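Local coordinates for hypothetical protein, IPT/TIG domain protein (PDB 4HW6) that is of unknown function but probably serves as an auxiliary nutrient-binding protein, pairing an IPT/TIG domain with a six-bladed beta-propeller that may bind carbohydrate, at residues 243-254 with 262-273. Numbering follows the deposited sequence.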
# COMPACT_ATOMS: atom_id res chain seq x y z
N TYR A 243 21.72 2.36 -5.58
CA TYR A 243 22.40 1.29 -4.86
C TYR A 243 21.87 -0.06 -5.31
O TYR A 243 20.66 -0.26 -5.41
CB TYR A 243 22.26 1.45 -3.33
CG TYR A 243 22.99 2.68 -2.78
CD1 TYR A 243 22.48 3.98 -2.95
CD2 TYR A 243 24.19 2.55 -2.07
CE1 TYR A 243 23.13 5.10 -2.43
CE2 TYR A 243 24.87 3.67 -1.56
CZ TYR A 243 24.32 4.94 -1.73
OH TYR A 243 24.98 6.05 -1.24
N TYR A 244 22.78 -0.99 -5.60
CA TYR A 244 22.39 -2.29 -6.12
C TYR A 244 23.28 -3.43 -5.63
O TYR A 244 24.33 -3.20 -5.05
CB TYR A 244 22.33 -2.27 -7.64
CG TYR A 244 23.64 -2.03 -8.38
CD1 TYR A 244 24.18 -0.75 -8.54
CD2 TYR A 244 24.34 -3.09 -8.94
CE1 TYR A 244 25.35 -0.55 -9.25
CE2 TYR A 244 25.53 -2.89 -9.64
CZ TYR A 244 26.02 -1.62 -9.81
OH TYR A 244 27.20 -1.42 -10.50
N THR A 245 22.79 -4.66 -5.86
CA THR A 245 23.57 -5.85 -5.65
C THR A 245 23.65 -6.66 -6.95
O THR A 245 22.80 -6.50 -7.84
CB THR A 245 23.00 -6.78 -4.54
OG1 THR A 245 21.74 -7.34 -4.96
CG2 THR A 245 22.80 -6.04 -3.22
N ARG A 246 24.70 -7.46 -7.05
CA ARG A 246 24.92 -8.42 -8.13
C ARG A 246 25.16 -9.82 -7.57
O ARG A 246 25.89 -10.00 -6.60
CB ARG A 246 26.17 -8.05 -8.92
CG ARG A 246 26.07 -6.76 -9.71
CD ARG A 246 27.39 -6.48 -10.39
NE ARG A 246 28.43 -6.24 -9.39
CZ ARG A 246 29.74 -6.24 -9.60
NH1 ARG A 246 30.27 -6.50 -10.79
NH2 ARG A 246 30.55 -5.99 -8.57
N TYR A 247 24.56 -10.81 -8.21
CA TYR A 247 24.60 -12.19 -7.75
C TYR A 247 25.97 -12.68 -7.32
O TYR A 247 26.09 -13.32 -6.28
CB TYR A 247 24.00 -13.10 -8.82
CG TYR A 247 23.86 -14.55 -8.42
CD1 TYR A 247 24.90 -15.44 -8.60
CD2 TYR A 247 22.66 -15.04 -7.89
CE1 TYR A 247 24.77 -16.76 -8.24
CE2 TYR A 247 22.53 -16.35 -7.51
CZ TYR A 247 23.58 -17.21 -7.68
OH TYR A 247 23.47 -18.55 -7.31
N HIS A 248 27.01 -12.40 -8.11
CA HIS A 248 28.31 -13.00 -7.86
C HIS A 248 29.26 -12.22 -6.95
O HIS A 248 30.44 -12.59 -6.84
CB HIS A 248 29.00 -13.26 -9.19
CG HIS A 248 28.35 -14.35 -9.98
ND1 HIS A 248 28.45 -15.68 -9.62
CD2 HIS A 248 27.58 -14.31 -11.10
CE1 HIS A 248 27.79 -16.42 -10.50
NE2 HIS A 248 27.26 -15.61 -11.41
N HIS A 249 28.76 -11.18 -6.29
CA HIS A 249 29.60 -10.27 -5.52
C HIS A 249 28.91 -10.01 -4.15
O HIS A 249 27.72 -9.66 -4.10
CB HIS A 249 29.80 -8.99 -6.35
CG HIS A 249 30.50 -9.26 -7.64
ND1 HIS A 249 31.86 -9.44 -7.71
CD2 HIS A 249 30.02 -9.54 -8.88
CE1 HIS A 249 32.20 -9.73 -8.96
NE2 HIS A 249 31.09 -9.80 -9.68
N ALA A 250 29.66 -10.18 -3.07
CA ALA A 250 29.09 -9.96 -1.71
C ALA A 250 29.32 -8.51 -1.27
O ALA A 250 30.25 -8.23 -0.49
CB ALA A 250 29.73 -10.92 -0.70
N MSE A 251 28.45 -7.63 -1.73
CA MSE A 251 28.63 -6.20 -1.50
C MSE A 251 27.44 -5.42 -2.00
O MSE A 251 26.57 -5.96 -2.73
CB MSE A 251 29.91 -5.70 -2.22
CG MSE A 251 29.85 -5.84 -3.74
SE MSE A 251 31.59 -5.67 -4.58
CE MSE A 251 32.55 -7.09 -3.68
N ILE A 252 27.36 -4.16 -1.57
CA ILE A 252 26.48 -3.21 -2.19
C ILE A 252 27.34 -2.30 -3.07
O ILE A 252 28.37 -1.79 -2.65
CB ILE A 252 25.73 -2.36 -1.15
CG1 ILE A 252 24.90 -3.28 -0.26
CG2 ILE A 252 24.87 -1.28 -1.82
CD1 ILE A 252 24.33 -2.56 0.96
N SER A 253 26.86 -2.09 -4.29
CA SER A 253 27.47 -1.22 -5.26
C SER A 253 26.58 -0.01 -5.48
O SER A 253 25.40 -0.01 -5.08
CB SER A 253 27.65 -1.97 -6.61
OG SER A 253 28.42 -3.17 -6.46
N SER A 254 27.10 1.00 -6.16
CA SER A 254 26.25 2.11 -6.60
C SER A 254 26.66 2.70 -7.93
O SER A 254 27.82 2.61 -8.35
CB SER A 254 26.25 3.26 -5.58
OG SER A 254 27.50 3.92 -5.55
N LEU A 262 30.73 5.10 -10.68
CA LEU A 262 30.46 3.77 -10.19
C LEU A 262 31.33 3.51 -8.96
O LEU A 262 32.53 3.79 -8.98
CB LEU A 262 30.81 2.75 -11.25
CG LEU A 262 29.84 2.70 -12.42
CD1 LEU A 262 30.51 2.38 -13.75
CD2 LEU A 262 28.74 1.70 -12.10
N THR A 263 30.71 3.00 -7.91
CA THR A 263 31.44 2.55 -6.73
C THR A 263 31.12 1.08 -6.59
O THR A 263 30.02 0.72 -6.19
CB THR A 263 30.98 3.34 -5.49
OG1 THR A 263 31.20 4.74 -5.72
CG2 THR A 263 31.75 2.90 -4.23
N GLU A 264 32.08 0.23 -6.94
CA GLU A 264 31.82 -1.20 -6.92
C GLU A 264 31.52 -1.70 -5.51
O GLU A 264 30.62 -2.51 -5.33
CB GLU A 264 33.00 -1.98 -7.52
CG GLU A 264 32.69 -3.45 -7.66
CD GLU A 264 33.69 -4.24 -8.47
OE1 GLU A 264 34.75 -3.69 -8.83
OE2 GLU A 264 33.41 -5.45 -8.71
N GLU A 265 32.29 -1.26 -4.53
CA GLU A 265 32.13 -1.73 -3.17
C GLU A 265 31.82 -0.57 -2.23
O GLU A 265 32.72 -0.02 -1.59
CB GLU A 265 33.42 -2.44 -2.74
CG GLU A 265 33.28 -3.26 -1.47
CD GLU A 265 34.59 -3.91 -1.08
OE1 GLU A 265 35.11 -4.72 -1.87
OE2 GLU A 265 35.08 -3.64 0.03
N GLU A 266 30.54 -0.19 -2.15
CA GLU A 266 30.10 0.77 -1.11
C GLU A 266 30.36 0.14 0.25
O GLU A 266 30.87 0.80 1.15
CB GLU A 266 28.63 1.16 -1.26
CG GLU A 266 28.33 2.04 -2.47
CD GLU A 266 28.62 3.51 -2.24
OE1 GLU A 266 29.05 3.87 -1.12
OE2 GLU A 266 28.41 4.32 -3.18
N VAL A 267 30.00 -1.13 0.40
CA VAL A 267 30.31 -1.90 1.61
C VAL A 267 30.24 -3.38 1.31
O VAL A 267 29.48 -3.79 0.44
CB VAL A 267 29.34 -1.52 2.77
CG1 VAL A 267 27.94 -2.08 2.55
CG2 VAL A 267 29.91 -1.94 4.13
N MSE A 268 31.02 -4.18 2.02
CA MSE A 268 30.91 -5.64 1.91
C MSE A 268 29.63 -6.11 2.57
O MSE A 268 29.16 -5.52 3.55
CB MSE A 268 32.09 -6.36 2.58
CG MSE A 268 33.43 -6.12 1.93
SE MSE A 268 33.48 -6.69 0.07
CE MSE A 268 32.94 -8.57 0.15
N MSE A 269 29.08 -7.20 2.05
CA MSE A 269 27.97 -7.91 2.68
C MSE A 269 28.45 -9.30 3.07
O MSE A 269 29.46 -9.80 2.59
CB MSE A 269 26.77 -8.00 1.73
CG MSE A 269 25.96 -6.71 1.65
SE MSE A 269 24.45 -6.87 0.41
CE MSE A 269 23.51 -8.29 1.39
N ASP A 270 27.70 -9.93 3.96
CA ASP A 270 28.10 -11.23 4.47
C ASP A 270 27.55 -12.39 3.63
O ASP A 270 27.83 -13.55 3.92
CB ASP A 270 27.69 -11.37 5.95
CG ASP A 270 26.18 -11.40 6.16
OD1 ASP A 270 25.37 -11.42 5.20
OD2 ASP A 270 25.79 -11.41 7.34
N THR A 271 26.79 -12.07 2.58
CA THR A 271 26.09 -13.04 1.74
C THR A 271 26.06 -12.55 0.30
O THR A 271 25.93 -11.37 0.04
CB THR A 271 24.64 -13.22 2.25
OG1 THR A 271 24.68 -13.58 3.63
CG2 THR A 271 23.84 -14.30 1.48
N LYS A 272 26.19 -13.48 -0.63
CA LYS A 272 25.97 -13.20 -2.05
C LYS A 272 25.18 -14.37 -2.61
O LYS A 272 24.76 -15.27 -1.88
CB LYS A 272 27.29 -13.04 -2.80
CG LYS A 272 28.20 -14.27 -2.77
CD LYS A 272 29.44 -14.07 -3.63
CE LYS A 272 30.35 -15.29 -3.56
NZ LYS A 272 31.48 -15.14 -4.51
N GLY A 273 24.96 -14.37 -3.91
CA GLY A 273 24.37 -15.54 -4.56
C GLY A 273 22.89 -15.71 -4.26
O GLY A 273 22.38 -16.83 -4.21
O HOH W 1 33.19 -6.90 -11.03
O HOH W 2 22.56 -19.15 -4.97
O HOH W 3 25.63 -9.21 -1.69
O HOH W 4 28.76 5.69 -7.22
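I252 faces both E266 and V267, a classic beta bulge in the outermost hairpin of one blade of the six-bladed propeller. Two bonds define it: I252 N donates to V267 O (2.9 Å), and I252 O accepts from E266 N (2.7 Å). Between I252 and S254 the antiparallel register slips by two, the bulge and the corner at E264 together, and regular pairing resumes where S254 and T263 exchange two backbone bonds. S253 OG donates to E264 O, whereas S254 OG, lying between its own N and carbonyl carbon (chi1 70°), reaches the anti lone pair of E266 OE2 at 2.6 Å. K241 forms a salt bridge with that same oxygen. R246 NH2 forms a salt bridge with E264 OE2 (2.9 Å), in the guanidinium plane, while H249 CD2 sits over one guanidinium face; water 1 also links the two charged groups. On the face turned to strand 286-291 of the next blade, selenomethionine M269 packs its SE on I252 CG1 at 3.7 Å, and both side chains touch I289. At the far end G273 N donates to Y247 O, and G273 CA lies over the Y247 ring, 3.6 Å from its centroid and 12° off the normal, a CH-pi contact.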